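Local coordinates for surface protein VspA (Borrelia turicatae, PDB 1YJG) that probably takes part in host immune evasion as an antigenically distinct, switchable outer-membrane lipoprotein of a relapsing-fever spirochaete, the protein's helical core being the part present, at residues Ser13-Asp16 / Val17-Val21; Thr84-Asn87 / Ala88-Ser91. All blocks are in the same frame, centred on the assembly; numbering follows the deposited sequence.

Contact 1 of 2, residues Ser13-Asp16 / Val17-Val21; sequences SVKD and VHTLV
Lys15, His18 and Thr19 meet through one water on the same flank of helix 2-28. Lys15 leaves the helix with CG anti to the backbone N (chi1 -177°), then bends at chi2, which carries the chain over Thr19. Its CE comes 4.0 Å from Thr19 OG1, and the two side chains cross obliquely. Lys15 NZ stays 4.3 Å from His18 ND1. Water 1 bridges them: it accepts from Lys15 NZ at 2.6 Å and lies in the plane of the His18 ring, 2.6 Å from ND1. The same water donates to Thr19 OG1 at 2.9 Å. The other ring nitrogen, His18 NE2, is hydrogen-bonded to Asp140 of helix 129-155. The imidazole is therefore held at both nitrogens, which should fix its rotation.

This flank is the looser side: Lys15 and His18 are partly exposed, though Thr19 is buried against the second subunit. The tight side is made by Val14, Val17 and Leu20, all buried. Val14 packs on Leu142, Val17 on Ile139 and Val61, and Leu20 on Val61 and on Thr19 of the second subunit. Leu20 CG also sits 3.5 Å from Asp16 O. Beneath both sides runs the regular backbone ladder, as in Thr19 N to Lys15 O at 2.9 Å.

Asp16 OD1 makes a salt bridge to Lys64, and OD2 is hydrogen-bonded to Thr19 OG1 of the second subunit. The reciprocal bond joins Thr19 OG1 to Asp16 OD2 of that subunit. A helix with apolar residues toward its neighbours and polar ones at the rim is typical of a helical bundle, here paired across a dimer interface.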
loop_
_atom_site.group_PDB
_atom_site.type_symbol
_atom_site.label_atom_id
_atom_site.label_comp_id
_atom_site.label_asym_id
_atom_site.label_seq_id
_atom_site.Cartn_x
_atom_site.Cartn_y
_atom_site.Cartn_z
ATOM N N SER A 13 5.099 -4.072 12.200
ATOM C CA SER A 13 4.813 -5.111 11.229
ATOM C C SER A 13 3.340 -5.203 10.927
ATOM O O SER A 13 2.953 -5.406 9.776
ATOM C CB SER A 13 5.315 -6.465 11.736
ATOM O OG SER A 13 6.731 -6.522 11.689
ATOM N N VAL A 14 2.520 -5.075 11.965
ATOM C CA VAL A 14 1.078 -5.140 11.819
ATOM C C VAL A 14 0.583 -3.876 11.112
ATOM O O VAL A 14 -0.288 -3.950 10.242
ATOM C CB VAL A 14 0.380 -5.337 13.183
ATOM C CG1 VAL A 14 -1.142 -5.245 13.043
ATOM C CG2 VAL A 14 0.763 -6.690 13.775
ATOM N N LYS A 15 1.144 -2.728 11.481
ATOM C CA LYS A 15 0.773 -1.444 10.878
ATOM C C LYS A 15 1.032 -1.538 9.380
ATOM O O LYS A 15 0.209 -1.123 8.566
ATOM C CB LYS A 15 1.586 -0.292 11.496
ATOM C CG LYS A 15 1.239 1.123 10.992
ATOM C CD LYS A 15 -0.275 1.418 10.997
ATOM C CE LYS A 15 -0.566 2.828 10.471
ATOM N NZ LYS A 15 -1.987 3.199 10.590
ATOM N N ASP A 16 2.187 -2.103 9.036
ATOM C CA ASP A 16 2.593 -2.289 7.659
ATOM C C ASP A 16 1.519 -3.071 6.881
ATOM O O ASP A 16 1.058 -2.632 5.837
ATOM C CB ASP A 16 3.922 -3.031 7.653
ATOM C CG ASP A 16 4.492 -3.216 6.278
ATOM O OD1 ASP A 16 4.917 -4.361 5.990
ATOM O OD2 ASP A 16 4.592 -2.279 5.443
ATOM N N VAL A 17 1.118 -4.226 7.407
ATOM C CA VAL A 17 0.110 -5.055 6.760
ATOM C C VAL A 17 -1.254 -4.329 6.682
ATOM O O VAL A 17 -1.963 -4.422 5.685
ATOM C CB VAL A 17 -0.026 -6.421 7.484
ATOM C CG1 VAL A 17 -1.277 -7.165 7.036
ATOM C CG2 VAL A 17 1.205 -7.261 7.244
ATOM N N HIS A 18 -1.593 -3.592 7.731
ATOM C CA HIS A 18 -2.843 -2.855 7.811
ATOM C C HIS A 18 -2.927 -1.836 6.689
ATOM O O HIS A 18 -3.946 -1.743 5.980
ATOM C CB HIS A 18 -2.929 -2.176 9.171
ATOM C CG HIS A 18 -4.213 -1.454 9.425
ATOM N ND1 HIS A 18 -4.364 -0.102 9.194
ATOM C CD2 HIS A 18 -5.386 -1.878 9.954
ATOM C CE1 HIS A 18 -5.585 0.269 9.542
ATOM N NE2 HIS A 18 -6.222 -0.788 10.012
ATOM N N THR A 19 -1.836 -1.096 6.501
ATOM C CA THR A 19 -1.770 -0.086 5.452
ATOM C C THR A 19 -1.940 -0.733 4.073
ATOM O O THR A 19 -2.745 -0.260 3.268
ATOM C CB THR A 19 -0.461 0.676 5.527
ATOM O OG1 THR A 19 -0.503 1.581 6.649
ATOM C CG2 THR A 19 -0.278 1.569 4.301
ATOM N N LEU A 20 -1.198 -1.811 3.809
ATOM C CA LEU A 20 -1.303 -2.503 2.526
ATOM C C LEU A 20 -2.755 -2.935 2.216
ATOM O O LEU A 20 -3.198 -2.836 1.077
ATOM C CB LEU A 20 -0.401 -3.728 2.492
ATOM C CG LEU A 20 1.110 -3.470 2.435
ATOM C CD1 LEU A 20 1.846 -4.785 2.369
ATOM C CD2 LEU A 20 1.484 -2.605 1.234
ATOM N N VAL A 21 -3.469 -3.414 3.233
ATOM C CA VAL A 21 -4.844 -3.862 3.086
ATOM C C VAL A 21 -5.751 -2.675 2.712
ATOM O O VAL A 21 -6.554 -2.771 1.786
ATOM C CB VAL A 21 -5.343 -4.589 4.365
ATOM C CG1 VAL A 21 -6.851 -4.822 4.331
ATOM C CG2 VAL A 21 -4.613 -5.911 4.534
HETATM O O HOH W 1 -2.656 1.775 8.574
#

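Contact 2 of 2, residues Thr84-Asn87 / Ala88-Ser91; sequences TVKN and ASTS
Lys86 reaches forward over one turn of helix 76-98 to Thr90. Its CB leads away from residues 88-91. CG, anti to the backbone N (chi1 -174°), lies 4.2 Å from both Ser89 OG and Thr90 OG1, a loose approach to each. CD and CE carry the chain onward until it bends at chi4. That bend brings NZ to 3.3 Å from Thr90 OG1, and the side chains lie obliquely across each other. NZ also makes a salt bridge to Asp62 OD2 of helix 48-69.

Ser89 OG and Thr90 OG1 are both hydrogen-bonded to Asp62 OD1, so one carboxylate gathers three side chains from about one turn. It ties helix 76-98 to helix 48-69 within the helical bundle, beside the apolar packing of Val85 and Ala88 on helix 129-155.

Ser89 OG stands between its own backbone N and carbonyl carbon (chi1 62°), and this places it 3.2 Å from Lys86 O. Lys86 O takes the backbone bond from Thr90 N at 3.1 Å. At the next residue, Asn87 O accepts from Ser91 N at 3.0 Å and, weakly, from Ser91 OG at 3.3 Å.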
loop_
_atom_site.group_PDB
_atom_site.type_symbol
_atom_site.label_atom_id
_atom_site.label_comp_id
_atom_site.label_asym_id
_atom_site.label_seq_id
_atom_site.Cartn_x
_atom_site.Cartn_y
_atom_site.Cartn_z
ATOM N N THR A 84 -6.154 -15.502 11.850
ATOM C CA THR A 84 -7.433 -15.073 11.314
ATOM C C THR A 84 -7.165 -14.119 10.143
ATOM O O THR A 84 -7.856 -14.181 9.111
ATOM C CB THR A 84 -8.272 -14.401 12.398
ATOM O OG1 THR A 84 -8.610 -15.380 13.384
ATOM C CG2 THR A 84 -9.631 -13.917 11.859
ATOM N N VAL A 85 -6.147 -13.264 10.278
ATOM C CA VAL A 85 -5.811 -12.336 9.189
ATOM C C VAL A 85 -5.257 -13.118 8.003
ATOM O O VAL A 85 -5.691 -12.904 6.878
ATOM C CB VAL A 85 -4.767 -11.246 9.550
ATOM C CG1 VAL A 85 -4.766 -10.162 8.465
ATOM C CG2 VAL A 85 -5.024 -10.618 10.928
ATOM N N LYS A 86 -4.326 -14.037 8.263
ATOM C CA LYS A 86 -3.723 -14.833 7.195
ATOM C C LYS A 86 -4.702 -15.782 6.498
ATOM O O LYS A 86 -4.493 -16.119 5.346
ATOM C CB LYS A 86 -2.475 -15.586 7.655
ATOM C CG LYS A 86 -1.784 -16.286 6.480
ATOM C CD LYS A 86 -0.309 -16.515 6.681
ATOM C CE LYS A 86 0.192 -17.671 5.818
ATOM N NZ LYS A 86 -0.470 -17.758 4.476
ATOM N N ASN A 87 -5.751 -16.214 7.195
ATOM C CA ASN A 87 -6.757 -17.091 6.608
ATOM C C ASN A 87 -7.507 -16.249 5.582
ATOM O O ASN A 87 -7.861 -16.723 4.520
ATOM C CB ASN A 87 -7.793 -17.589 7.645
ATOM C CG ASN A 87 -7.256 -18.688 8.598
ATOM O OD1 ASN A 87 -6.232 -19.330 8.354
ATOM N ND2 ASN A 87 -7.985 -18.901 9.693
ATOM N N ALA A 88 -7.755 -14.989 5.917
ATOM C CA ALA A 88 -8.474 -14.085 5.028
ATOM C C ALA A 88 -7.690 -13.743 3.757
ATOM O O ALA A 88 -8.247 -13.787 2.664
ATOM C CB ALA A 88 -8.905 -12.816 5.772
ATOM N N SER A 89 -6.409 -13.413 3.896
ATOM C CA SER A 89 -5.575 -13.079 2.741
ATOM C C SER A 89 -5.388 -14.310 1.837
ATOM O O SER A 89 -5.340 -14.190 0.616
ATOM C CB SER A 89 -4.219 -12.506 3.175
ATOM O OG SER A 89 -3.463 -13.432 3.931
ATOM N N THR A 90 -5.286 -15.489 2.442
ATOM C CA THR A 90 -5.130 -16.735 1.696
ATOM C C THR A 90 -6.420 -16.960 0.902
ATOM O O THR A 90 -6.379 -17.327 -0.261
ATOM C CB THR A 90 -4.837 -17.914 2.666
ATOM O OG1 THR A 90 -3.451 -17.898 3.032
ATOM C CG2 THR A 90 -5.001 -19.259 1.998
ATOM N N SER A 91 -7.557 -16.708 1.544
ATOM C CA SER A 91 -8.886 -16.860 0.936
ATOM C C SER A 91 -9.058 -15.948 -0.267
ATOM O O SER A 91 -9.579 -16.357 -1.307
ATOM C CB SER A 91 -9.977 -16.545 1.959
ATOM O OG SER A 91 -10.358 -17.718 2.643
#

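How the contacts relate
Contacts 1 and 2 are short runs of two to three turns on two different helices, 2-28 and 76-98. Their centres are 14 Å apart and they do not touch. Both send apolar residues toward helix 129-155, and both have partners on helix 48-69, so these two helices join them indirectly. Each is partly buried, but contact 2 includes two exposed residues and contact 1 none. The chemistry differs with place. In contact 1 polar groups are shared between a water, helices of the same chain and the second subunit. No other chain of the assembly touches contact 2, where three of the polar side chains converge on one aspartate of the same chain.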